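Local coordinates for protein AvrA (Salmonella typhimurium, PDB 6BE0) that probably transfers acetyl groups from acetyl-CoA to serine and threonine residues of target proteins, and binds both coenzyme A and inositol hexakisphosphate, at residues G57-I62 and K282-S287; D178-S183 and H239-Q244; S183-I188 and I286-K291. One frame throughout, in Å; residues are numbered along the deposited sequence.

Contact 1: residues G57-I62 and K282-S287; sequences GSWIHI and KKLSIS. With COA (coenzyme A), chain C.
Trp59 lies with one face of its indole against Ile286, and the fit is a CH-pi contact: the methyl carbon Ile286 CG2 sits 3.9 Å from the centroid of the six-membered ring of Trp59, 26° off the ring normal. The methyl is displaced toward the rim, which explains why its nearest atom is Trp59 CZ2, at 3.5 Å from Ile286 CG2. Ile60 CB covers the opposite face of the same indole, 4.0 Å above its plane, so the ring is held between Ile60 CB of its own segment and a methyl of the facing one. Beside this pair, Ile60 CD1 meets Leu284 CD1 at 3.7 Å, the two side chains crossing at about a right angle. No hydrogen bond joins the segments; the side-chain contacts are apolar, with Ser285 O also near the rim of the indole.

Leu284 is forked between two tasks. While CD1 faces Ile60, Leu284 CD2 approaches the adenine of coenzyme A, 3.6 Å from its N3A. Trp59 presents an edge to the same base, near the indole plane, with CH2 of Trp59 4.2 Å from N1A. Leu284 thus lines the adenine pocket, and Trp59 borders it more distantly with its edge.

Two features place these groups. Trp59 carries CG between its backbone N and carbonyl carbon (chi1 61°), which swings the indole toward 282-287. In that segment, Ser285 OG accepts from Ser287 N at 3.2 Å, an ST turn at the start of helix 287-300, with Ile286 at the N-cap position.

Segment 57-62 is the turn linking helix 40-55 to helix 65-82, and Trp59 is bonded back to Glu53 through the backbone. Strand 283-285 pairs antiparallel with 276-278, and Ile286 also touches Ile54 of helix 40-55 and Val277 of that partner strand.

Contact 2: residues D178-S183 and H239-Q244; sequences DIQRSS and HTQGAQ. With COA (coenzyme A), chain C; IHP (inositol hexakisphosphate), chain B.
Gln241 reaches with its amide into the backbone of 178-183, and this is the tight part of the contact. Gln241 OE1 takes two N-H groups: Arg181 N at 2.6 Å, in the carbonyl plane, and Ser182 N at 2.9 Å, from 42° above that plane. The other end of the amide is used as well, Gln241 NE2 donating to Ser182 OG at 2.9 Å with the hydroxyl in the amide plane. Gln241 N adds a backbone bond to Ile179 O, also 2.9 Å. With both polar ends engaged, the rotation of the amide is fixed; Ser182 OG is further tied to Glu185. Next to it, Ile179 CG2 rests on Thr240, whose OG1 is bonded to Tyr237 O.

The looser side is the partly exposed guanidinium of Arg181. Its chain bends at chi2 (-69°), NE forms a salt bridge with Asp178 OD1, and NH1 gives only a weak bond to O4B of coenzyme A at 3.5 Å. The phosphate is gripped firmly by the backbone: Gln244 is an exposed residue, yet its N donates to O9A of coenzyme A at 2.7 Å.

That phosphate sits at the start of helix 243-252, where the helix dipole would probably favour its negative charge. At the far end, His239 NE2 donates to O23 of inositol hexakisphosphate at 2.8 Å, so a short, largely buried segment addresses both anionic ligands mainly through N-H donors.

Contact 3: residues S183-I188 and I286-K291; sequences SSECGI and ISAHKK. With IHP (inositol hexakisphosphate), chain B.
Glu185 turns back on itself to meet His289: with CG beside the backbone N (chi1 -80°) and a bend at the next bond (chi2 48°), its chain passes over one face of the imidazole. The methylene carbon Glu185 CG makes a CH-pi contact, 4.1 Å from the ring centroid of His289 and off-centre, toward the rim of the ring; the carboxylate stands 36° from the ring plane. Although Glu185 OE2 comes within 3.3 Å of His289 CE1, the carboxylate makes no hydrogen bond to the ring. Its polar ends are occupied elsewhere, among others by a salt bridge to Arg292 and by Ser184 N, which donates to Glu185 OE2 at 3.2 Å.

The contact brings together the beginnings of two helices, 186-199 and 287-300, with Glu185 at the N-cap position of the first and Ile286 at that of the second. Ala288 CB lies against Glu185 CG, and Phe189 of the first helix also touches Ala288. One turn further on, Ile188 CG2 packs on the backbone, 3.6 Å from Ala288 O, and meets Lys291 CB at 3.8 Å, the two side chains crossing at an angle.

Lys291 then bends twice, at chi2 and chi4, carrying its amine from this apolar stem to inositol hexakisphosphate. Lys291 NZ bridges two of the phosphates, donating to O23 at 2.5 Å and to O32 at 2.7 Å.

The three contacts cluster, their centres 10 to 11 Å apart, around the two ligand sites. Contacts 1 and 2 both touch coenzyme A, while contacts 2 and 3 both touch inositol hexakisphosphate. Helix 287-300 joins them: Ser287, shared by contacts 1 and 3, places its OG 2.9 Å from His239 ND1 of contact 2, a probable hydrogen bond that would help orient the imidazole. His239 CE1 also packs 3.9 Å from Lys291 CB of contact 3, setting two donors to the same phosphate oxygen, O23, next to each other. Between contacts 1 and 3, the Trp59 and His289 rings meet edge-to-face, with Trp59 CE3 3.3 Å from His289 NE2. Ser183 is common to contacts 2 and 3.

Contact 1: residues G57-I62 and K282-S287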
loop_
_atom_site.group_PDB
_atom_site.type_symbol
_atom_site.label_atom_id
_atom_site.label_comp_id
_atom_site.label_asym_id
_atom_site.label_seq_id
_atom_site.Cartn_x
_atom_site.Cartn_y
_atom_site.Cartn_z
ATOM N N GLY A 57 4.924 4.442 24.528
ATOM C CA GLY A 57 3.788 5.122 23.928
ATOM C C GLY A 57 4.131 6.367 23.129
ATOM O O GLY A 57 3.234 7.053 22.637
ATOM N N SER A 58 5.419 6.663 22.991
ATOM C CA SER A 58 5.852 7.858 22.268
ATOM C C SER A 58 5.787 7.668 20.754
ATOM O O SER A 58 6.008 8.613 19.995
ATOM C CB SER A 58 7.277 8.239 22.674
ATOM O OG SER A 58 8.194 7.217 22.328
ATOM N N TRP A 59 5.488 6.447 20.320
ATOM C CA TRP A 59 5.435 6.130 18.894
ATOM C C TRP A 59 4.435 7.001 18.146
ATOM O O TRP A 59 4.630 7.320 16.973
ATOM C CB TRP A 59 5.071 4.656 18.686
ATOM C CG TRP A 59 3.723 4.283 19.245
ATOM C CD1 TRP A 59 3.452 3.857 20.512
ATOM C CD2 TRP A 59 2.466 4.303 18.553
ATOM N NE1 TRP A 59 2.109 3.610 20.653
ATOM C CE2 TRP A 59 1.481 3.876 19.466
ATOM C CE3 TRP A 59 2.079 4.639 17.253
ATOM C CZ2 TRP A 59 0.135 3.777 19.120
ATOM C CZ3 TRP A 59 0.740 4.540 16.912
ATOM C CH2 TRP A 59 -0.214 4.113 17.842
ATOM N N ILE A 60 3.367 7.386 18.833
ATOM C CA ILE A 60 2.247 8.048 18.180
ATOM C C ILE A 60 2.592 9.448 17.667
ATOM O O ILE A 60 2.029 9.889 16.663
ATOM C CB ILE A 60 1.032 8.137 19.127
ATOM C CG1 ILE A 60 -0.179 8.689 18.373
ATOM C CG2 ILE A 60 1.353 8.992 20.351
ATOM C CD1 ILE A 60 -1.504 8.185 18.894
ATOM N N HIS A 61 3.514 10.138 18.339
ATOM C CA HIS A 61 3.919 11.481 17.917
ATOM C C HIS A 61 5.365 11.516 17.411
ATOM O O HIS A 61 6.028 12.552 17.469
ATOM C CB HIS A 61 3.729 12.488 19.061
ATOM C CG HIS A 61 4.434 12.120 20.328
ATOM N ND1 HIS A 61 5.802 11.961 20.405
ATOM C CD2 HIS A 61 3.959 11.898 21.577
ATOM C CE1 HIS A 61 6.138 11.649 21.643
ATOM N NE2 HIS A 61 5.039 11.604 22.375
ATOM N N ILE A 62 5.840 10.379 16.909
ATOM C CA ILE A 62 7.117 10.306 16.201
ATOM C C ILE A 62 6.860 10.026 14.721
ATOM O O ILE A 62 5.988 9.225 14.378
ATOM C CB ILE A 62 8.040 9.211 16.789
ATOM C CG1 ILE A 62 8.551 9.635 18.167
ATOM C CG2 ILE A 62 9.229 8.937 15.863
ATOM C CD1 ILE A 62 9.241 8.525 18.941
ATOM N N LYS A 282 -8.374 4.686 24.707
ATOM C CA LYS A 282 -8.723 4.540 23.296
ATOM C C LYS A 282 -7.896 3.429 22.661
ATOM O O LYS A 282 -6.665 3.457 22.704
ATOM C CB LYS A 282 -8.509 5.856 22.545
ATOM C CG LYS A 282 -9.464 6.969 22.958
ATOM C CD LYS A 282 -9.238 8.231 22.138
ATOM C CE LYS A 282 -10.208 9.335 22.529
ATOM N NZ LYS A 282 -9.972 10.585 21.754
ATOM N N LYS A 283 -8.578 2.451 22.074
ATOM C CA LYS A 283 -7.905 1.304 21.476
ATOM C C LYS A 283 -7.332 1.660 20.109
ATOM O O LYS A 283 -8.075 1.941 19.167
ATOM C CB LYS A 283 -8.866 0.117 21.354
ATOM C CG LYS A 283 -8.185 -1.178 20.930
ATOM C CD LYS A 283 -9.099 -2.388 21.080
ATOM C CE LYS A 283 -10.165 -2.437 19.997
ATOM N NZ LYS A 283 -10.950 -3.704 20.052
ATOM N N LEU A 284 -6.005 1.648 20.016
ATOM C CA LEU A 284 -5.302 1.951 18.774
ATOM C C LEU A 284 -4.570 0.721 18.257
ATOM O O LEU A 284 -4.223 -0.171 19.031
ATOM C CB LEU A 284 -4.309 3.094 18.984
ATOM C CG LEU A 284 -4.890 4.441 19.417
ATOM C CD1 LEU A 284 -3.766 5.429 19.686
ATOM C CD2 LEU A 284 -5.846 4.985 18.368
ATOM N N SER A 285 -4.333 0.685 16.949
ATOM C CA SER A 285 -3.598 -0.411 16.328
ATOM C C SER A 285 -2.150 -0.019 16.068
ATOM O O SER A 285 -1.879 1.018 15.461
ATOM C CB SER A 285 -4.265 -0.830 15.016
ATOM O OG SER A 285 -3.474 -1.790 14.334
ATOM N N ILE A 286 -1.228 -0.854 16.537
ATOM C CA ILE A 286 0.193 -0.683 16.251
ATOM C C ILE A 286 0.657 -1.757 15.274
ATOM O O ILE A 286 1.829 -2.131 15.262
ATOM C CB ILE A 286 1.048 -0.750 17.535
ATOM C CG1 ILE A 286 0.883 -2.108 18.230
ATOM C CG2 ILE A 286 0.666 0.382 18.479
ATOM C CD1 ILE A 286 1.910 -2.366 19.311
ATOM N N SER A 287 -0.269 -2.254 14.459
ATOM C CA SER A 287 0.031 -3.343 13.535
ATOM C C SER A 287 1.081 -2.914 12.515
ATOM O O SER A 287 2.088 -3.597 12.319
ATOM C CB SER A 287 -1.238 -3.809 12.818
ATOM O OG SER A 287 -1.018 -5.037 12.148
HETATM N N1A COA C . -3.248 5.189 15.117
HETATM C C2A COA C . -4.220 4.228 15.070
HETATM N N3A COA C . -5.520 4.577 14.839
HETATM C C4A COA C . -5.864 5.890 14.654
HETATM C C5A COA C . -4.909 6.845 14.698
HETATM C C6A COA C . -3.589 6.479 14.933
HETATM N N6A COA C . -2.242 6.929 15.087
HETATM N N7A COA C . -5.504 8.053 14.484
HETATM C C8A COA C . -6.833 7.837 14.307
HETATM N N9A COA C . -7.062 6.508 14.412
HETATM C C1B COA C . -8.304 5.818 14.294
HETATM C C2B COA C . -8.725 5.403 15.469
HETATM O O2B COA C . -8.362 4.010 15.671
HETATM C C3B COA C . -10.337 5.572 15.427
HETATM O O3B COA C . -10.937 4.518 14.674
HETATM P P3B COA C . -11.953 3.505 15.411
HETATM O O7A COA C . -11.181 2.605 16.349
HETATM O O8A COA C . -12.977 4.289 16.193
HETATM O O9A COA C . -12.662 2.658 14.376
HETATM C C4B COA C . -10.535 6.759 14.806
HETATM O O4B COA C . -9.421 6.826 13.770
HETATM C C5B COA C . -10.415 7.906 15.799
HETATM O O5B COA C . -10.390 9.147 15.105
HETATM P P1A COA C . -11.643 10.137 15.223
HETATM O O1A COA C . -12.912 9.347 15.499
HETATM O O2A COA C . -11.393 11.124 16.350
HETATM O O3A COA C . -11.807 10.934 13.862
#

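Contact 2: residues D178-S183 and H239-Q244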
loop_
_atom_site.group_PDB
_atom_site.type_symbol
_atom_site.label_atom_id
_atom_site.label_comp_id
_atom_site.label_asym_id
_atom_site.label_seq_id
_atom_site.Cartn_x
_atom_site.Cartn_y
_atom_site.Cartn_z
ATOM N N ASP A 178 -8.522 4.287 2.918
ATOM C CA ASP A 178 -8.807 4.784 4.262
ATOM C C ASP A 178 -8.637 3.678 5.299
ATOM O O ASP A 178 -9.562 3.369 6.050
ATOM C CB ASP A 178 -10.223 5.364 4.340
ATOM C CG ASP A 178 -10.486 6.098 5.648
ATOM O OD1 ASP A 178 -9.528 6.650 6.233
ATOM O OD2 ASP A 178 -11.653 6.123 6.094
ATOM N N ILE A 179 -7.452 3.073 5.317
ATOM C CA ILE A 179 -7.109 2.069 6.318
ATOM C C ILE A 179 -5.911 2.537 7.136
ATOM O O ILE A 179 -5.645 2.007 8.214
ATOM C CB ILE A 179 -6.801 0.704 5.676
ATOM C CG1 ILE A 179 -5.722 0.846 4.600
ATOM C CG2 ILE A 179 -8.074 0.110 5.084
ATOM C CD1 ILE A 179 -5.191 -0.481 4.092
ATOM N N GLN A 180 -5.189 3.527 6.618
ATOM C CA GLN A 180 -4.141 4.189 7.384
ATOM C C GLN A 180 -4.717 5.417 8.071
ATOM O O GLN A 180 -5.379 6.240 7.438
ATOM C CB GLN A 180 -2.963 4.595 6.496
ATOM C CG GLN A 180 -1.876 5.363 7.248
ATOM C CD GLN A 180 -0.861 6.003 6.329
ATOM O OE1 GLN A 180 -0.643 5.545 5.210
ATOM N NE2 GLN A 180 -0.237 7.079 6.800
ATOM N N ARG A 181 -4.452 5.532 9.367
ATOM C CA ARG A 181 -4.883 6.684 10.150
ATOM C C ARG A 181 -3.697 7.280 10.902
ATOM O O ARG A 181 -3.713 8.455 11.264
ATOM C CB ARG A 181 -5.989 6.288 11.130
ATOM C CG ARG A 181 -7.137 5.511 10.500
ATOM C CD ARG A 181 -7.960 6.377 9.566
ATOM N NE ARG A 181 -9.000 5.621 8.872
ATOM C CZ ARG A 181 -10.094 5.135 9.452
ATOM N NH1 ARG A 181 -10.300 5.299 10.752
ATOM N NH2 ARG A 181 -10.984 4.472 8.730
ATOM N N SER A 182 -2.671 6.466 11.139
ATOM C CA SER A 182 -1.451 6.950 11.773
ATOM C C SER A 182 -0.753 7.929 10.835
ATOM O O SER A 182 -1.049 7.974 9.642
ATOM C CB SER A 182 -0.527 5.790 12.142
ATOM O OG SER A 182 -0.174 5.023 11.007
ATOM N N SER A 183 0.179 8.705 11.377
ATOM C CA SER A 183 0.671 9.900 10.699
ATOM C C SER A 183 1.809 9.665 9.702
ATOM O O SER A 183 1.997 10.464 8.785
ATOM C CB SER A 183 1.130 10.920 11.745
ATOM O OG SER A 183 2.156 10.381 12.562
ATOM N N HIS A 239 -3.910 -4.611 8.287
ATOM C CA HIS A 239 -3.307 -3.527 9.063
ATOM C C HIS A 239 -4.253 -2.347 9.255
ATOM O O HIS A 239 -3.818 -1.266 9.653
ATOM C CB HIS A 239 -2.023 -3.040 8.385
ATOM C CG HIS A 239 -0.969 -4.093 8.258
ATOM N ND1 HIS A 239 -0.282 -4.594 9.343
ATOM C CD2 HIS A 239 -0.480 -4.740 7.172
ATOM C CE1 HIS A 239 0.581 -5.504 8.935
ATOM N NE2 HIS A 239 0.482 -5.613 7.621
ATOM N N THR A 240 -5.539 -2.550 8.971
ATOM C CA THR A 240 -6.531 -1.487 9.119
ATOM C C THR A 240 -6.473 -0.879 10.513
ATOM O O THR A 240 -6.533 -1.589 11.516
ATOM C CB THR A 240 -7.961 -1.995 8.860
ATOM O OG1 THR A 240 -8.027 -2.614 7.572
ATOM C CG2 THR A 240 -8.962 -0.844 8.913
ATOM N N GLN A 241 -6.352 0.444 10.559
ATOM C CA GLN A 241 -6.236 1.171 11.814
ATOM C C GLN A 241 -7.575 1.791 12.198
ATOM O O GLN A 241 -7.750 3.004 12.136
ATOM C CB GLN A 241 -5.152 2.244 11.699
ATOM C CG GLN A 241 -3.750 1.662 11.572
ATOM C CD GLN A 241 -2.705 2.692 11.196
ATOM O OE1 GLN A 241 -2.991 3.659 10.491
ATOM N NE2 GLN A 241 -1.480 2.487 11.665
ATOM N N GLY A 242 -8.518 0.943 12.595
ATOM C CA GLY A 242 -9.845 1.398 12.967
ATOM C C GLY A 242 -10.848 0.260 12.981
ATOM O O GLY A 242 -11.099 -0.370 11.954
ATOM N N ALA A 243 -11.421 -0.002 14.151
ATOM C CA ALA A 243 -12.407 -1.065 14.304
ATOM C C ALA A 243 -13.650 -0.778 13.468
ATOM O O ALA A 243 -14.222 -1.683 12.857
ATOM C CB ALA A 243 -12.780 -1.233 15.768
ATOM N N GLN A 244 -14.064 0.485 13.446
ATOM C CA GLN A 244 -15.216 0.900 12.656
ATOM C C GLN A 244 -14.963 0.648 11.175
ATOM O O GLN A 244 -15.852 0.203 10.452
ATOM C CB GLN A 244 -15.529 2.379 12.893
ATOM C CG GLN A 244 -16.724 2.902 12.104
ATOM C CD GLN A 244 -18.019 2.195 12.461
ATOM O OE1 GLN A 244 -18.268 1.880 13.626
ATOM N NE2 GLN A 244 -18.848 1.936 11.456
HETATM N N1A COA C . -3.248 5.189 15.117
HETATM C C2A COA C . -4.220 4.228 15.070
HETATM N N3A COA C . -5.520 4.577 14.839
HETATM C C4A COA C . -5.864 5.890 14.654
HETATM C C5A COA C . -4.909 6.845 14.698
HETATM C C6A COA C . -3.589 6.479 14.933
HETATM N N6A COA C . -2.242 6.929 15.087
HETATM N N7A COA C . -5.504 8.053 14.484
HETATM C C8A COA C . -6.833 7.837 14.307
HETATM N N9A COA C . -7.062 6.508 14.412
HETATM C C1B COA C . -8.304 5.818 14.294
HETATM C C2B COA C . -8.725 5.403 15.469
HETATM O O2B COA C . -8.362 4.010 15.671
HETATM C C3B COA C . -10.337 5.572 15.427
HETATM O O3B COA C . -10.937 4.518 14.674
HETATM P P3B COA C . -11.953 3.505 15.411
HETATM O O7A COA C . -11.181 2.605 16.349
HETATM O O8A COA C . -12.977 4.289 16.193
HETATM O O9A COA C . -12.662 2.658 14.376
HETATM C C4B COA C . -10.535 6.759 14.806
HETATM O O4B COA C . -9.421 6.826 13.770
HETATM C C5B COA C . -10.415 7.906 15.799
HETATM O O5B COA C . -10.390 9.147 15.105
HETATM P P1A COA C . -11.643 10.137 15.223
HETATM O O1A COA C . -12.912 9.347 15.499
HETATM O O2A COA C . -11.393 11.124 16.350
HETATM O O3A COA C . -11.807 10.934 13.862
HETATM C C1 IHP B . 2.994 -13.312 5.352
HETATM C C2 IHP B . 3.013 -11.792 5.462
HETATM C C3 IHP B . 2.415 -11.330 6.780
HETATM C C4 IHP B . 3.101 -12.005 7.949
HETATM C C5 IHP B . 2.858 -13.500 7.855
HETATM C C6 IHP B . 3.491 -14.057 6.588
HETATM O O11 IHP B . 3.757 -13.682 4.217
HETATM P P1 IHP B . 2.975 -14.098 2.890
HETATM O O21 IHP B . 3.700 -13.542 1.685
HETATM O O31 IHP B . 1.566 -13.546 2.900
HETATM O O41 IHP B . 2.929 -15.600 2.796
HETATM O O12 IHP B . 4.364 -11.299 5.314
HETATM P P2 IHP B . 4.736 -10.367 4.088
HETATM O O22 IHP B . 4.307 -11.001 2.787
HETATM O O32 IHP B . 4.052 -9.026 4.210
HETATM O O42 IHP B . 6.233 -10.157 4.057
HETATM O O13 IHP B . 2.512 -9.908 6.885
HETATM P P3 IHP B . 1.184 -9.031 6.810
HETATM O O23 IHP B . 1.454 -7.767 6.030
HETATM O O33 IHP B . 0.066 -9.791 6.136
HETATM O O43 IHP B . 0.752 -8.654 8.203
HETATM O O14 IHP B . 2.655 -11.444 9.198
HETATM P P4 IHP B . 1.187 -11.670 9.826
HETATM O O24 IHP B . 0.651 -10.349 10.328
HETATM O O34 IHP B . 0.217 -12.233 8.813
HETATM O O44 IHP B . 1.278 -12.603 11.003
HETATM O O15 IHP B . 3.363 -14.192 8.999
HETATM P P5 IHP B . 2.623 -15.507 9.481
HETATM O O25 IHP B . 1.718 -16.027 8.384
HETATM O O35 IHP B . 3.653 -16.554 9.822
HETATM O O45 IHP B . 1.785 -15.226 10.705
HETATM O O16 IHP B . 4.913 -14.003 6.679
HETATM P P6 IHP B . 5.747 -15.286 6.357
HETATM O O26 IHP B . 7.175 -15.087 6.795
HETATM O O36 IHP B . 5.167 -16.473 7.082
HETATM O O46 IHP B . 5.736 -15.557 4.873
#

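Contact 3: residues S183-I188 and I286-K291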
loop_
_atom_site.group_PDB
_atom_site.type_symbol
_atom_site.label_atom_id
_atom_site.label_comp_id
_atom_site.label_asym_id
_atom_site.label_seq_id
_atom_site.Cartn_x
_atom_site.Cartn_y
_atom_site.Cartn_z
ATOM N N SER A 183 0.179 8.705 11.377
ATOM C CA SER A 183 0.671 9.900 10.699
ATOM C C SER A 183 1.809 9.665 9.702
ATOM O O SER A 183 1.997 10.464 8.785
ATOM C CB SER A 183 1.130 10.920 11.745
ATOM O OG SER A 183 2.156 10.381 12.562
ATOM N N SER A 184 2.560 8.579 9.874
ATOM C CA SER A 184 3.826 8.411 9.156
ATOM C C SER A 184 4.075 6.993 8.634
ATOM O O SER A 184 5.226 6.592 8.460
ATOM C CB SER A 184 4.981 8.820 10.075
ATOM O OG SER A 184 4.972 8.054 11.265
ATOM N N GLU A 185 3.006 6.248 8.360
ATOM C CA GLU A 185 3.128 4.838 7.982
ATOM C C GLU A 185 2.818 4.576 6.505
ATOM O O GLU A 185 2.531 3.442 6.120
ATOM C CB GLU A 185 2.208 3.984 8.862
ATOM C CG GLU A 185 2.775 3.679 10.243
ATOM C CD GLU A 185 3.312 4.911 10.941
ATOM O OE1 GLU A 185 4.550 5.043 11.046
ATOM O OE2 GLU A 185 2.498 5.752 11.377
ATOM N N CYS A 186 2.891 5.613 5.675
ATOM C CA CYS A 186 2.553 5.472 4.262
ATOM C C CYS A 186 3.440 4.436 3.574
ATOM O O CYS A 186 2.963 3.639 2.767
ATOM C CB CYS A 186 2.665 6.819 3.538
ATOM S SG CYS A 186 4.298 7.603 3.586
ATOM N N GLY A 187 4.726 4.445 3.906
ATOM C CA GLY A 187 5.673 3.515 3.317
ATOM C C GLY A 187 5.390 2.060 3.652
ATOM O O GLY A 187 5.444 1.197 2.780
ATOM N N ILE A 188 5.084 1.786 4.915
ATOM C CA ILE A 188 4.844 0.416 5.363
ATOM C C ILE A 188 3.581 -0.152 4.725
ATOM O O ILE A 188 3.576 -1.288 4.252
ATOM C CB ILE A 188 4.715 0.327 6.900
ATOM C CG1 ILE A 188 5.904 1.008 7.586
ATOM C CG2 ILE A 188 4.604 -1.132 7.349
ATOM C CD1 ILE A 188 7.259 0.437 7.203
ATOM N N ILE A 286 -1.228 -0.854 16.537
ATOM C CA ILE A 286 0.193 -0.683 16.251
ATOM C C ILE A 286 0.657 -1.757 15.274
ATOM O O ILE A 286 1.829 -2.131 15.262
ATOM C CB ILE A 286 1.048 -0.750 17.535
ATOM C CG1 ILE A 286 0.883 -2.108 18.230
ATOM C CG2 ILE A 286 0.666 0.382 18.479
ATOM C CD1 ILE A 286 1.910 -2.366 19.311
ATOM N N SER A 287 -0.269 -2.254 14.459
ATOM C CA SER A 287 0.031 -3.343 13.535
ATOM C C SER A 287 1.081 -2.914 12.515
ATOM O O SER A 287 2.088 -3.597 12.319
ATOM C CB SER A 287 -1.238 -3.809 12.818
ATOM O OG SER A 287 -1.018 -5.037 12.148
ATOM N N ALA A 288 0.842 -1.776 11.870
ATOM C CA ALA A 288 1.770 -1.249 10.877
ATOM C C ALA A 288 3.126 -0.937 11.500
ATOM O O ALA A 288 4.166 -1.174 10.885
ATOM C CB ALA A 288 1.193 -0.003 10.222
ATOM N N HIS A 289 3.117 -0.409 12.720
ATOM C CA HIS A 289 4.359 -0.095 13.418
ATOM C C HIS A 289 5.143 -1.367 13.725
ATOM O O HIS A 289 6.373 -1.375 13.673
ATOM C CB HIS A 289 4.075 0.678 14.707
ATOM C CG HIS A 289 3.663 2.098 14.478
ATOM N ND1 HIS A 289 2.394 2.451 14.071
ATOM C CD2 HIS A 289 4.357 3.256 14.593
ATOM C CE1 HIS A 289 2.324 3.766 13.950
ATOM N NE2 HIS A 289 3.501 4.277 14.259
ATOM N N LYS A 290 4.428 -2.441 14.041
ATOM C CA LYS A 290 5.062 -3.734 14.266
ATOM C C LYS A 290 5.580 -4.307 12.951
ATOM O O LYS A 290 6.610 -4.981 12.927
ATOM C CB LYS A 290 4.088 -4.713 14.927
ATOM C CG LYS A 290 3.809 -4.406 16.395
ATOM C CD LYS A 290 2.659 -5.233 16.955
ATOM C CE LYS A 290 3.028 -6.703 17.100
ATOM N NZ LYS A 290 1.908 -7.500 17.680
ATOM N N LYS A 291 4.875 -4.034 11.856
ATOM C CA LYS A 291 5.295 -4.530 10.548
ATOM C C LYS A 291 6.609 -3.885 10.118
ATOM O O LYS A 291 7.454 -4.538 9.506
ATOM C CB LYS A 291 4.219 -4.274 9.489
ATOM C CG LYS A 291 4.517 -4.918 8.132
ATOM C CD LYS A 291 4.586 -6.439 8.230
ATOM C CE LYS A 291 4.903 -7.090 6.891
ATOM N NZ LYS A 291 3.825 -6.885 5.889
HETATM C C1 IHP B . 2.994 -13.312 5.352
HETATM C C2 IHP B . 3.013 -11.792 5.462
HETATM C C3 IHP B . 2.415 -11.330 6.780
HETATM C C4 IHP B . 3.101 -12.005 7.949
HETATM C C5 IHP B . 2.858 -13.500 7.855
HETATM C C6 IHP B . 3.491 -14.057 6.588
HETATM O O11 IHP B . 3.757 -13.682 4.217
HETATM P P1 IHP B . 2.975 -14.098 2.890
HETATM O O21 IHP B . 3.700 -13.542 1.685
HETATM O O31 IHP B . 1.566 -13.546 2.900
HETATM O O41 IHP B . 2.929 -15.600 2.796
HETATM O O12 IHP B . 4.364 -11.299 5.314
HETATM P P2 IHP B . 4.736 -10.367 4.088
HETATM O O22 IHP B . 4.307 -11.001 2.787
HETATM O O32 IHP B . 4.052 -9.026 4.210
HETATM O O42 IHP B . 6.233 -10.157 4.057
HETATM O O13 IHP B . 2.512 -9.908 6.885
HETATM P P3 IHP B . 1.184 -9.031 6.810
HETATM O O23 IHP B . 1.454 -7.767 6.030
HETATM O O33 IHP B . 0.066 -9.791 6.136
HETATM O O43 IHP B . 0.752 -8.654 8.203
HETATM O O14 IHP B . 2.655 -11.444 9.198
HETATM P P4 IHP B . 1.187 -11.670 9.826
HETATM O O24 IHP B . 0.651 -10.349 10.328
HETATM O O34 IHP B . 0.217 -12.233 8.813
HETATM O O44 IHP B . 1.278 -12.603 11.003
HETATM O O15 IHP B . 3.363 -14.192 8.999
HETATM P P5 IHP B . 2.623 -15.507 9.481
HETATM O O25 IHP B . 1.718 -16.027 8.384
HETATM O O35 IHP B . 3.653 -16.554 9.822
HETATM O O45 IHP B . 1.785 -15.226 10.705
HETATM O O16 IHP B . 4.913 -14.003 6.679
HETATM P P6 IHP B . 5.747 -15.286 6.357
HETATM O O26 IHP B . 7.175 -15.087 6.795
HETATM O O36 IHP B . 5.167 -16.473 7.082
HETATM O O46 IHP B . 5.736 -15.557 4.873
HETATM O O HOH W 1 3.687 7.724 14.026
#